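Local coordinates for protein ethylbenzene dehydrogenase alpha-subunit (Aromatoleum aromaticum, PDB 2IVF) that serves as the alpha subunit of a molybdenum enzyme of the molybdopterin oxidoreductase family, carrying two pterin dinucleotides, a molybdenum atom and an iron-sulfur cluster, at residues K803-R811 against G947-Y955. Residues are numbered along the deposited sequence; the frame is centred on the assembly and turned at random.
Sequences KVFPTHTRR and GGYEQFRYY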
loop_
_atom_site.group_PDB
_atom_site.type_symbol
_atom_site.label_atom_id
_atom_site.label_comp_id
_atom_site.label_asym_id
_atom_site.label_seq_id
_atom_site.Cartn_x
_atom_site.Cartn_y
_atom_site.Cartn_z
ATOM N N LYS A 803 4.103 32.595 -22.585
ATOM C CA LYS A 803 4.930 32.999 -21.461
ATOM C C LYS A 803 6.294 32.279 -21.497
ATOM O O LYS A 803 6.380 31.045 -21.649
ATOM C CB LYS A 803 4.213 32.748 -20.130
ATOM C CG LYS A 803 4.837 33.469 -18.955
ATOM C CD LYS A 803 4.201 33.077 -17.599
ATOM C CE LYS A 803 4.784 33.860 -16.428
ATOM N NZ LYS A 803 3.953 33.739 -15.178
ATOM N N VAL A 804 7.341 33.068 -21.322
ATOM C CA VAL A 804 8.715 32.570 -21.299
ATOM C C VAL A 804 8.943 31.620 -20.127
ATOM O O VAL A 804 8.192 31.625 -19.128
ATOM C CB VAL A 804 9.770 33.743 -21.281
ATOM C CG1 VAL A 804 9.704 34.561 -22.596
ATOM C CG2 VAL A 804 9.598 34.680 -20.075
ATOM N N PHE A 805 9.991 30.809 -20.250
ATOM C CA PHE A 805 10.372 29.880 -19.220
ATOM C C PHE A 805 11.511 30.475 -18.435
ATOM O O PHE A 805 12.320 31.225 -18.995
ATOM C CB PHE A 805 10.870 28.578 -19.837
ATOM C CG PHE A 805 9.811 27.758 -20.440
ATOM C CD1 PHE A 805 9.357 28.016 -21.726
ATOM C CD2 PHE A 805 9.263 26.726 -19.724
ATOM C CE1 PHE A 805 8.374 27.206 -22.298
ATOM C CE2 PHE A 805 8.279 25.935 -20.262
ATOM C CZ PHE A 805 7.841 26.172 -21.555
ATOM N N PRO A 806 11.581 30.158 -17.123
ATOM C CA PRO A 806 12.683 30.708 -16.344
ATOM C C PRO A 806 14.009 29.941 -16.544
ATOM O O PRO A 806 14.538 29.309 -15.606
ATOM C CB PRO A 806 12.148 30.623 -14.926
ATOM C CG PRO A 806 11.350 29.334 -14.938
ATOM C CD PRO A 806 10.656 29.356 -16.279
ATOM N N THR A 807 14.536 30.017 -17.763
ATOM C CA THR A 807 15.738 29.295 -18.153
ATOM C C THR A 807 16.726 30.285 -18.815
ATOM O O THR A 807 16.343 31.374 -19.208
ATOM C CB THR A 807 15.453 28.175 -19.189
ATOM O OG1 THR A 807 14.864 28.722 -20.372
ATOM C CG2 THR A 807 14.595 27.073 -18.657
ATOM N N HIS A 808 17.991 29.878 -18.900
ATOM C CA HIS A 808 19.028 30.558 -19.676
ATOM C C HIS A 808 18.527 31.133 -21.021
ATOM O O HIS A 808 18.730 32.330 -21.316
ATOM C CB HIS A 808 20.151 29.566 -19.931
ATOM C CG HIS A 808 21.414 30.181 -20.443
ATOM N ND1 HIS A 808 22.167 31.068 -19.699
ATOM C CD2 HIS A 808 22.076 30.019 -21.619
ATOM C CE1 HIS A 808 23.231 31.433 -20.398
ATOM N NE2 HIS A 808 23.206 30.801 -21.562
ATOM N N THR A 809 17.921 30.264 -21.818
ATOM C CA THR A 809 17.403 30.578 -23.166
ATOM C C THR A 809 16.008 31.184 -23.198
ATOM O O THR A 809 15.510 31.562 -24.286
ATOM C CB THR A 809 17.326 29.321 -24.036
ATOM O OG1 THR A 809 16.437 28.362 -23.438
ATOM C CG2 THR A 809 18.722 28.715 -24.261
ATOM N N ARG A 810 15.374 31.252 -22.026
ATOM C CA ARG A 810 13.965 31.653 -21.859
ATOM C C ARG A 810 12.967 30.677 -22.478
ATOM O O ARG A 810 11.769 30.954 -22.576
ATOM C CB ARG A 810 13.706 33.052 -22.377
ATOM C CG ARG A 810 14.282 34.140 -21.482
ATOM C CD ARG A 810 13.434 34.329 -20.196
ATOM N NE ARG A 810 14.177 35.102 -19.190
ATOM C CZ ARG A 810 14.150 36.422 -19.091
ATOM N NH1 ARG A 810 13.416 37.136 -19.916
ATOM N NH2 ARG A 810 14.875 37.043 -18.164
ATOM N N ARG A 811 13.482 29.531 -22.893
ATOM C CA ARG A 811 12.685 28.501 -23.523
ATOM C C ARG A 811 12.861 27.161 -22.850
ATOM O O ARG A 811 13.656 27.003 -21.921
ATOM C CB ARG A 811 13.045 28.411 -24.996
ATOM C CG ARG A 811 12.644 29.661 -25.750
ATOM C CD ARG A 811 13.641 30.095 -26.825
ATOM N NE ARG A 811 12.961 31.131 -27.583
ATOM C CZ ARG A 811 12.841 32.401 -27.200
ATOM N NH1 ARG A 811 13.459 32.847 -26.114
ATOM N NH2 ARG A 811 12.144 33.241 -27.948
ATOM N N GLY A 947 26.702 25.541 -10.927
ATOM C CA GLY A 947 26.025 26.819 -10.869
ATOM C C GLY A 947 26.390 27.617 -12.110
ATOM O O GLY A 947 26.786 27.053 -13.131
ATOM N N GLY A 948 26.247 28.931 -12.026
ATOM C CA GLY A 948 26.608 29.822 -13.131
ATOM C C GLY A 948 25.737 29.589 -14.345
ATOM O O GLY A 948 26.202 29.685 -15.477
ATOM N N TYR A 949 24.473 29.230 -14.110
ATOM C CA TYR A 949 23.519 29.035 -15.182
ATOM C C TYR A 949 22.129 29.225 -14.597
ATOM O O TYR A 949 21.806 28.680 -13.550
ATOM C CB TYR A 949 23.624 27.611 -15.716
ATOM C CG TYR A 949 23.390 27.414 -17.180
ATOM C CD1 TYR A 949 24.243 27.980 -18.100
ATOM C CD2 TYR A 949 22.349 26.596 -17.641
ATOM C CE1 TYR A 949 24.077 27.783 -19.420
ATOM C CE2 TYR A 949 22.175 26.373 -18.987
ATOM C CZ TYR A 949 23.048 26.990 -19.873
ATOM O OH TYR A 949 22.951 26.812 -21.195
ATOM N N GLU A 950 21.284 29.943 -15.301
ATOM C CA GLU A 950 19.988 30.307 -14.751
ATOM C C GLU A 950 19.277 29.173 -14.039
ATOM O O GLU A 950 18.870 29.301 -12.866
ATOM C CB GLU A 950 19.099 30.859 -15.862
ATOM C CG GLU A 950 17.852 31.454 -15.288
ATOM C CD GLU A 950 17.393 32.708 -15.967
ATOM O OE1 GLU A 950 18.147 33.298 -16.789
ATOM O OE2 GLU A 950 16.252 33.107 -15.648
ATOM N N GLN A 951 19.108 28.060 -14.732
ATOM C CA GLN A 951 18.295 26.974 -14.184
ATOM C C GLN A 951 19.077 25.998 -13.301
ATOM O O GLN A 951 18.525 25.028 -12.813
ATOM C CB GLN A 951 17.588 26.198 -15.281
ATOM C CG GLN A 951 18.486 25.545 -16.339
ATOM C CD GLN A 951 18.425 26.321 -17.620
ATOM O OE1 GLN A 951 18.739 27.512 -17.628
ATOM N NE2 GLN A 951 18.014 25.675 -18.706
ATOM N N PHE A 952 20.367 26.243 -13.135
ATOM C CA PHE A 952 21.200 25.473 -12.211
ATOM C C PHE A 952 21.243 26.223 -10.892
ATOM O O PHE A 952 21.966 27.215 -10.750
ATOM C CB PHE A 952 22.601 25.273 -12.786
ATOM C CG PHE A 952 22.648 24.423 -14.059
ATOM C CD1 PHE A 952 21.546 23.740 -14.534
ATOM C CD2 PHE A 952 23.845 24.298 -14.750
ATOM C CE1 PHE A 952 21.626 22.980 -15.694
ATOM C CE2 PHE A 952 23.933 23.550 -15.919
ATOM C CZ PHE A 952 22.835 22.891 -16.386
ATOM N N ARG A 953 20.457 25.766 -9.926
ATOM C CA ARG A 953 20.268 26.513 -8.665
ATOM C C ARG A 953 19.615 25.680 -7.592
ATOM O O ARG A 953 19.070 24.611 -7.858
ATOM C CB ARG A 953 19.429 27.760 -8.882
ATOM C CG ARG A 953 18.015 27.488 -9.338
ATOM C CD ARG A 953 17.405 28.684 -10.134
ATOM N NE ARG A 953 16.344 28.252 -11.081
ATOM C CZ ARG A 953 15.791 29.053 -11.993
ATOM N NH1 ARG A 953 16.183 30.303 -12.096
ATOM N NH2 ARG A 953 14.850 28.605 -12.810
ATOM N N TYR A 954 19.684 26.174 -6.366
ATOM C CA TYR A 954 19.038 25.527 -5.257
ATOM C C TYR A 954 18.136 26.503 -4.524
ATOM O O TYR A 954 18.537 27.624 -4.174
ATOM C CB TYR A 954 20.064 24.927 -4.270
ATOM C CG TYR A 954 19.393 24.419 -3.004
ATOM C CD1 TYR A 954 18.526 23.332 -3.050
ATOM C CD2 TYR A 954 19.543 25.074 -1.785
ATOM C CE1 TYR A 954 17.863 22.871 -1.892
ATOM C CE2 TYR A 954 18.900 24.601 -0.628
ATOM C CZ TYR A 954 18.053 23.528 -0.693
ATOM O OH TYR A 954 17.388 23.067 0.433
ATOM N N TYR A 955 16.915 26.055 -4.287
ATOM C CA TYR A 955 16.067 26.628 -3.257
ATOM C C TYR A 955 15.259 25.427 -2.769
ATOM O O TYR A 955 15.405 24.334 -3.315
ATOM C CB TYR A 955 15.198 27.755 -3.800
ATOM C CG TYR A 955 14.323 27.362 -4.980
ATOM C CD1 TYR A 955 13.082 26.773 -4.771
ATOM C CD2 TYR A 955 14.706 27.617 -6.303
ATOM C CE1 TYR A 955 12.252 26.418 -5.834
ATOM C CE2 TYR A 955 13.857 27.238 -7.386
ATOM C CZ TYR A 955 12.634 26.660 -7.138
ATOM O OH TYR A 955 11.759 26.276 -8.176
HETATM O O HOH W 1 17.407 34.172 -19.242
HETATM O O HOH W 2 14.998 33.024 -17.784
HETATM O O HOH W 3 22.271 31.809 -17.204
#
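Tyr949 lays its ring over one face of the His808 imidazole in an offset stack, centroids 4.2 Å apart and planes at 21°. His808 CG stands anti to its own backbone N (chi1 -167°), which carries the imidazole out over the phenol; His808 CB also rests on the tyrosine face as a CH-pi contact. Tyr949 OH is hydrogen-bonded to Asp817 OD1, and Tyr949 opens a type I turn ending at Phe952. At the imidazole edge, in the ring plane, a water lies 2.6 Å from His808 ND1 and accepts from Glu950 N.

Glu950 sets its CB 3.4 Å from His808 N and bends at chi2, bringing its carboxylate alongside the Thr807 carbonyl. Two waters join them: one bridges Glu950 OE1 and Thr807 O, while the other takes a hydrogen bond from Arg810 NE and bonds to Glu950 OE2 and Thr807 O. Lys354 forms a salt bridge with OE1, so the carboxylate probably stays ionised.

Gln951 bends at chi2 and lays its amide against Thr807: OE1 takes a nearly straight bond from His808 N (2.8 Å, 176°), the donor tilted from the carbonyl plane, and NE2 packs 3.6 Å from Thr807 CB. Arg953, extended from CG to NE, donates a bent hydrogen bond from NH2 to Pro806 O (2.9 Å), in the carbonyl plane but tilted from the guanidinium plane.

Turn thus meets turn, joining the loop between helices 796-800 and 819-824 to that between strands 915-917 and 969-975 of the dinucleotide-binding domain's six-stranded sheet. Helix 526-540 touches Pro806, Arg810 and Arg953; strand 356-360 packs against Thr809 and Arg811.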